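Local atomic coordinates of Cow rumen GH26 endo-mannanase (PDB entry 6UEH), a protein that probably hydrolyses internal beta-1,4-mannosidic bonds of mannans such as galactomannan, as a family 26 endo-mannanase carrying a calcium-binding accessory domain. Residues A[333-346]-A[370-382]. Numbering follows the deposited sequence.
Sequences GAKTYVEIWKYLYD and SIQWYAGDEYVDM
Tyr379 lies against the helix side of the contact, where its side chain meets four helix residues, Trp341, Lys342, Tyr345 and Asp346. Lys342 runs its extended aliphatic chain across one face of the ring, and its CG sits 3.6 Å from the Tyr379 ring centroid, almost on the ring normal. The ring edge points at the face of Tyr345. This is a T-shaped pair, planes 75° apart, with Tyr379 CD1 3.5 Å from Tyr345 CG. Asp346 OD1 meets the same ring at its edge. Trp341 has CG anti to the backbone N (chi1 177°), which sends the indole from the helix towards the loop. There its NE1 donates to Tyr379 O at 2.9 Å, and the N-H points nearly straight at the oxygen (162°). The acceptor lies in the indole plane, but the donor stands above the carbonyl plane. Ala375 CB packs 3.4 Å from Trp341 CD1. One water links Lys342 NZ, Ala375 O and Glu378 OE2; another joins Tyr345 OH to Glu378 O. Tyr345 OH also hydrogen-bonds Ser146 OG, outside the two segments.

At the start of the helix, Ala334 CB sits over the face of the Trp373 five-membered ring, 3.6 Å from its centroid. Tyr337 crosses the edge of this indole, with CD2 3.6 Å from Trp373 CE3. Val338 CG2 touches the carbonyl oxygens of both Gln372 and Tyr374. Trp373 NE1 hydrogen-bonds Asn319 O, outside the two segments. An alanine in place of Trp373 would probably leave Ala334 and Tyr337 without their flat partner and Asn319 O without the indole N-H.

The contact belongs to the TIM-barrel domain. It packs helix 334-351 against the loop between the parallel strands 357-362 and 382-387. Trp341 and Val380 also touch Gln361 of strand 357-362, while Ile340 and Leu344 pack on helix 280-301.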
loop_
_atom_site.group_PDB
_atom_site.type_symbol
_atom_site.label_atom_id
_atom_site.label_comp_id
_atom_site.label_asym_id
_atom_site.label_seq_id
_atom_site.Cartn_x
_atom_site.Cartn_y
_atom_site.Cartn_z
ATOM N N GLY A 333 -5.005 -8.371 -17.496
ATOM C CA GLY A 333 -5.199 -9.157 -16.292
ATOM C C GLY A 333 -3.945 -9.364 -15.463
ATOM O O GLY A 333 -2.841 -9.019 -15.886
ATOM N N ALA A 334 -4.124 -9.945 -14.280
ATOM C CA ALA A 334 -3.040 -10.107 -13.316
ATOM C C ALA A 334 -1.926 -11.020 -13.823
ATOM O O ALA A 334 -0.750 -10.688 -13.704
ATOM C CB ALA A 334 -3.592 -10.636 -11.997
ATOM N N LYS A 335 -2.299 -12.166 -14.387
ATOM C CA LYS A 335 -1.316 -13.143 -14.845
ATOM C C LYS A 335 -0.405 -12.559 -15.923
ATOM O O LYS A 335 0.820 -12.685 -15.848
ATOM C CB LYS A 335 -2.009 -14.398 -15.372
ATOM C CG LYS A 335 -1.045 -15.477 -15.847
ATOM C CD LYS A 335 -1.783 -16.649 -16.472
ATOM C CE LYS A 335 -0.814 -17.722 -16.948
ATOM N NZ LYS A 335 0.142 -17.208 -17.971
ATOM N N THR A 336 -1.005 -11.916 -16.919
ATOM C CA THR A 336 -0.236 -11.277 -17.980
ATOM C C THR A 336 0.628 -10.156 -17.415
ATOM O O THR A 336 1.786 -9.997 -17.809
ATOM C CB THR A 336 -1.151 -10.714 -19.086
ATOM O OG1 THR A 336 -1.820 -11.795 -19.745
ATOM C CG2 THR A 336 -0.336 -9.930 -20.110
ATOM N N TYR A 337 0.069 -9.392 -16.480
ATOM C CA TYR A 337 0.800 -8.284 -15.877
ATOM C C TYR A 337 2.077 -8.750 -15.186
ATOM O O TYR A 337 3.135 -8.147 -15.359
ATOM C CB TYR A 337 -0.064 -7.525 -14.865
ATOM C CG TYR A 337 0.775 -6.625 -13.989
ATOM C CD1 TYR A 337 1.289 -5.432 -14.481
ATOM C CD2 TYR A 337 1.089 -6.985 -12.681
ATOM C CE1 TYR A 337 2.078 -4.613 -13.693
ATOM C CE2 TYR A 337 1.876 -6.172 -11.887
ATOM C CZ TYR A 337 2.368 -4.987 -12.398
ATOM O OH TYR A 337 3.153 -4.173 -11.606
ATOM N N VAL A 338 1.968 -9.810 -14.389
ATOM C CA VAL A 338 3.119 -10.348 -13.670
ATOM C C VAL A 338 4.207 -10.777 -14.654
ATOM O O VAL A 338 5.395 -10.556 -14.411
ATOM C CB VAL A 338 2.717 -11.541 -12.768
ATOM C CG1 VAL A 338 3.947 -12.242 -12.209
ATOM C CG2 VAL A 338 1.817 -11.069 -11.633
ATOM N N GLU A 339 3.795 -11.366 -15.774
ATOM C CA GLU A 339 4.738 -11.768 -16.813
ATOM C C GLU A 339 5.448 -10.550 -17.408
ATOM O O GLU A 339 6.638 -10.605 -17.711
ATOM C CB GLU A 339 4.024 -12.564 -17.908
ATOM C CG GLU A 339 3.458 -13.898 -17.427
ATOM C CD GLU A 339 2.719 -14.658 -18.516
ATOM O OE1 GLU A 339 1.937 -15.573 -18.177
ATOM O OE2 GLU A 339 2.923 -14.347 -19.708
ATOM N N ILE A 340 4.718 -9.449 -17.557
ATOM C CA ILE A 340 5.300 -8.209 -18.063
ATOM C C ILE A 340 6.320 -7.644 -17.075
ATOM O O ILE A 340 7.396 -7.200 -17.474
ATOM C CB ILE A 340 4.217 -7.151 -18.351
ATOM C CG1 ILE A 340 3.288 -7.637 -19.467
ATOM C CG2 ILE A 340 4.851 -5.818 -18.730
ATOM C CD1 ILE A 340 2.171 -6.674 -19.803
ATOM N N TRP A 341 5.982 -7.673 -15.786
ATOM C CA TRP A 341 6.904 -7.233 -14.741
ATOM C C TRP A 341 8.196 -8.042 -14.769
ATOM O O TRP A 341 9.295 -7.484 -14.710
ATOM C CB TRP A 341 6.256 -7.347 -13.357
ATOM C CG TRP A 341 7.179 -6.978 -12.223
ATOM C CD1 TRP A 341 8.115 -7.779 -11.627
ATOM C CD2 TRP A 341 7.249 -5.715 -11.547
ATOM N NE1 TRP A 341 8.760 -7.092 -10.625
ATOM C CE2 TRP A 341 8.249 -5.822 -10.556
ATOM C CE3 TRP A 341 6.563 -4.503 -11.683
ATOM C CZ2 TRP A 341 8.578 -4.766 -9.708
ATOM C CZ3 TRP A 341 6.893 -3.454 -10.838
ATOM C CH2 TRP A 341 7.892 -3.592 -9.867
ATOM N N LYS A 342 8.058 -9.361 -14.847
ATOM C CA LYS A 342 9.217 -10.244 -14.902
ATOM C C LYS A 342 10.049 -9.972 -16.151
ATOM O O LYS A 342 11.277 -10.017 -16.106
ATOM C CB LYS A 342 8.781 -11.710 -14.856
ATOM C CG LYS A 342 8.166 -12.126 -13.527
ATOM C CD LYS A 342 7.822 -13.607 -13.513
ATOM C CE LYS A 342 7.240 -14.024 -12.172
ATOM N NZ LYS A 342 6.868 -15.466 -12.154
ATOM N N TYR A 343 9.372 -9.679 -17.257
ATOM C CA TYR A 343 10.041 -9.335 -18.510
ATOM C C TYR A 343 10.937 -8.116 -18.324
ATOM O O TYR A 343 12.112 -8.138 -18.688
ATOM C CB TYR A 343 9.009 -9.074 -19.614
ATOM C CG TYR A 343 9.597 -8.807 -20.986
ATOM C CD1 TYR A 343 9.995 -7.530 -21.362
ATOM C CD2 TYR A 343 9.735 -9.833 -21.913
ATOM C CE1 TYR A 343 10.525 -7.284 -22.617
ATOM C CE2 TYR A 343 10.261 -9.596 -23.171
ATOM C CZ TYR A 343 10.655 -8.320 -23.518
ATOM O OH TYR A 343 11.181 -8.083 -24.769
ATOM N N LEU A 344 10.374 -7.056 -17.752
ATOM C CA LEU A 344 11.112 -5.818 -17.523
ATOM C C LEU A 344 12.267 -6.034 -16.550
ATOM O O LEU A 344 13.378 -5.554 -16.774
ATOM C CB LEU A 344 10.179 -4.726 -16.995
ATOM C CG LEU A 344 10.835 -3.385 -16.651
ATOM C CD1 LEU A 344 11.490 -2.762 -17.882
ATOM C CD2 LEU A 344 9.821 -2.431 -16.037
ATOM N N TYR A 345 11.991 -6.764 -15.473
ATOM C CA TYR A 345 12.996 -7.075 -14.462
ATOM C C TYR A 345 14.178 -7.812 -15.081
ATOM O O TYR A 345 15.335 -7.457 -14.852
ATOM C CB TYR A 345 12.376 -7.913 -13.340
ATOM C CG TYR A 345 13.277 -8.167 -12.146
ATOM C CD1 TYR A 345 14.283 -9.124 -12.197
ATOM C CD2 TYR A 345 13.096 -7.472 -10.955
ATOM C CE1 TYR A 345 15.099 -9.367 -11.105
ATOM C CE2 TYR A 345 13.904 -7.712 -9.856
ATOM C CZ TYR A 345 14.903 -8.660 -9.938
ATOM O OH TYR A 345 15.712 -8.904 -8.850
ATOM N N ASP A 346 13.878 -8.846 -15.861
ATOM C CA ASP A 346 14.916 -9.640 -16.509
ATOM C C ASP A 346 15.679 -8.828 -17.549
ATOM O O ASP A 346 16.899 -8.942 -17.656
ATOM C CB ASP A 346 14.312 -10.886 -17.159
ATOM C CG ASP A 346 13.803 -11.889 -16.139
ATOM O OD1 ASP A 346 14.132 -11.741 -14.942
ATOM O OD2 ASP A 346 13.086 -12.832 -16.537
ATOM N N SER A 370 -6.285 -9.639 -4.829
ATOM C CA SER A 370 -5.378 -8.540 -5.145
ATOM C C SER A 370 -3.921 -8.997 -5.136
ATOM O O SER A 370 -3.060 -8.358 -5.737
ATOM C CB SER A 370 -5.569 -7.383 -4.163
ATOM O OG SER A 370 -6.818 -6.747 -4.364
ATOM N N ILE A 371 -3.655 -10.113 -4.462
ATOM C CA ILE A 371 -2.302 -10.647 -4.360
ATOM C C ILE A 371 -1.853 -11.303 -5.668
ATOM O O ILE A 371 -0.671 -11.591 -5.851
ATOM C CB ILE A 371 -2.190 -11.672 -3.215
ATOM C CG1 ILE A 371 -0.738 -11.798 -2.741
ATOM C CG2 ILE A 371 -2.759 -13.025 -3.641
ATOM C CD1 ILE A 371 -0.551 -12.796 -1.617
ATOM N N GLN A 372 -2.794 -11.528 -6.579
ATOM C CA GLN A 372 -2.464 -12.131 -7.867
ATOM C C GLN A 372 -1.670 -11.170 -8.751
ATOM O O GLN A 372 -1.126 -11.569 -9.778
ATOM C CB GLN A 372 -3.732 -12.585 -8.591
ATOM C CG GLN A 372 -4.497 -13.675 -7.856
ATOM C CD GLN A 372 -5.610 -14.268 -8.693
ATOM O OE1 GLN A 372 -5.560 -14.239 -9.923
ATOM N NE2 GLN A 372 -6.626 -14.809 -8.030
ATOM N N TRP A 373 -1.603 -9.907 -8.341
ATOM C CA TRP A 373 -0.834 -8.901 -9.066
ATOM C C TRP A 373 0.581 -8.761 -8.503
ATOM O O TRP A 373 1.340 -7.888 -8.924
ATOM C CB TRP A 373 -1.548 -7.548 -9.023
ATOM C CG TRP A 373 -2.891 -7.557 -9.681
ATOM C CD1 TRP A 373 -4.071 -7.972 -9.133
ATOM C CD2 TRP A 373 -3.197 -7.124 -11.012
ATOM N NE1 TRP A 373 -5.091 -7.828 -10.041
ATOM C CE2 TRP A 373 -4.581 -7.309 -11.202
ATOM C CE3 TRP A 373 -2.435 -6.597 -12.059
ATOM C CZ2 TRP A 373 -5.219 -6.987 -12.400
ATOM C CZ3 TRP A 373 -3.070 -6.280 -13.247
ATOM C CH2 TRP A 373 -4.449 -6.474 -13.407
ATOM N N TYR A 374 0.925 -9.622 -7.549
ATOM C CA TYR A 374 2.257 -9.625 -6.948
ATOM C C TYR A 374 3.196 -10.532 -7.740
ATOM O O TYR A 374 2.875 -11.689 -8.003
ATOM C CB TYR A 374 2.177 -10.067 -5.485
ATOM C CG TYR A 374 3.505 -10.127 -4.760
ATOM C CD1 TYR A 374 4.362 -9.032 -4.740
ATOM C CD2 TYR A 374 3.885 -11.269 -4.068
ATOM C CE1 TYR A 374 5.569 -9.081 -4.068
ATOM C CE2 TYR A 374 5.090 -11.327 -3.392
ATOM C CZ TYR A 374 5.927 -10.232 -3.394
ATOM O OH TYR A 374 7.126 -10.290 -2.719
ATOM N N ALA A 375 4.354 -10.002 -8.121
ATOM C CA ALA A 375 5.276 -10.724 -8.993
ATOM C C ALA A 375 6.145 -11.739 -8.249
ATOM O O ALA A 375 6.870 -12.511 -8.876
ATOM C CB ALA A 375 6.157 -9.744 -9.739
ATOM N N GLY A 376 6.081 -11.737 -6.922
ATOM C CA GLY A 376 6.817 -12.713 -6.135
ATOM C C GLY A 376 8.042 -12.146 -5.440
ATOM O O GLY A 376 8.592 -11.129 -5.860
ATOM N N ASP A 377 8.476 -12.824 -4.380
ATOM C CA ASP A 377 9.579 -12.353 -3.542
ATOM C C ASP A 377 10.887 -12.164 -4.302
ATOM O O ASP A 377 11.717 -11.340 -3.923
ATOM C CB ASP A 377 9.818 -13.322 -2.381
ATOM C CG ASP A 377 8.679 -13.332 -1.382
ATOM O OD1 ASP A 377 7.869 -12.380 -1.388
ATOM O OD2 ASP A 377 8.600 -14.289 -0.586
ATOM N N GLU A 378 11.075 -12.934 -5.369
ATOM C CA GLU A 378 12.337 -12.915 -6.097
ATOM C C GLU A 378 12.377 -11.824 -7.171
ATOM O O GLU A 378 13.399 -11.631 -7.827
ATOM C CB GLU A 378 12.607 -14.295 -6.715
ATOM C CG GLU A 378 11.693 -14.688 -7.874
ATOM C CD GLU A 378 10.302 -15.156 -7.443
ATOM O OE1 GLU A 378 9.975 -15.084 -6.240
ATOM O OE2 GLU A 378 9.531 -15.605 -8.319
ATOM N N TYR A 379 11.273 -11.097 -7.332
ATOM C CA TYR A 379 11.186 -10.049 -8.350
ATOM C C TYR A 379 10.828 -8.671 -7.791
ATOM O O TYR A 379 10.734 -7.702 -8.545
ATOM C CB TYR A 379 10.156 -10.429 -9.416
ATOM C CG TYR A 379 10.645 -11.439 -10.428
ATOM C CD1 TYR A 379 11.413 -11.044 -11.516
ATOM C CD2 TYR A 379 10.326 -12.784 -10.307
ATOM C CE1 TYR A 379 11.860 -11.963 -12.447
ATOM C CE2 TYR A 379 10.770 -13.712 -11.232
ATOM C CZ TYR A 379 11.535 -13.295 -12.301
ATOM O OH TYR A 379 11.979 -14.210 -13.226
ATOM N N VAL A 380 10.611 -8.589 -6.481
ATOM C CA VAL A 380 10.140 -7.357 -5.846
ATOM C C VAL A 380 10.922 -7.072 -4.557
ATOM O O VAL A 380 11.214 -7.992 -3.793
ATOM C CB VAL A 380 8.621 -7.435 -5.528
ATOM C CG1 VAL A 380 8.130 -6.148 -4.879
ATOM C CG2 VAL A 380 7.815 -7.729 -6.793
ATOM N N ASP A 381 11.260 -5.805 -4.320
ATOM C CA ASP A 381 12.032 -5.419 -3.137
ATOM C C ASP A 381 11.226 -4.594 -2.140
ATOM O O ASP A 381 11.664 -4.371 -1.011
ATOM C CB ASP A 381 13.271 -4.623 -3.545
ATOM C CG ASP A 381 14.183 -5.396 -4.468
ATOM O OD1 ASP A 381 14.389 -6.603 -4.224
ATOM O OD2 ASP A 381 14.689 -4.796 -5.439
ATOM N N MET A 382 10.057 -4.128 -2.562
ATOM C CA MET A 382 9.255 -3.225 -1.744
ATOM C C MET A 382 7.826 -3.187 -2.266
ATOM O O MET A 382 7.602 -3.273 -3.472
ATOM C CB MET A 382 9.865 -1.818 -1.747
ATOM C CG MET A 382 9.131 -0.792 -0.893
ATOM S SD MET A 382 9.845 0.868 -1.017
ATOM C CE MET A 382 11.532 0.555 -0.491
HETATM O O HOH W 1 6.765 -15.156 -8.998
HETATM O O HOH W 2 16.183 -11.612 -8.827
#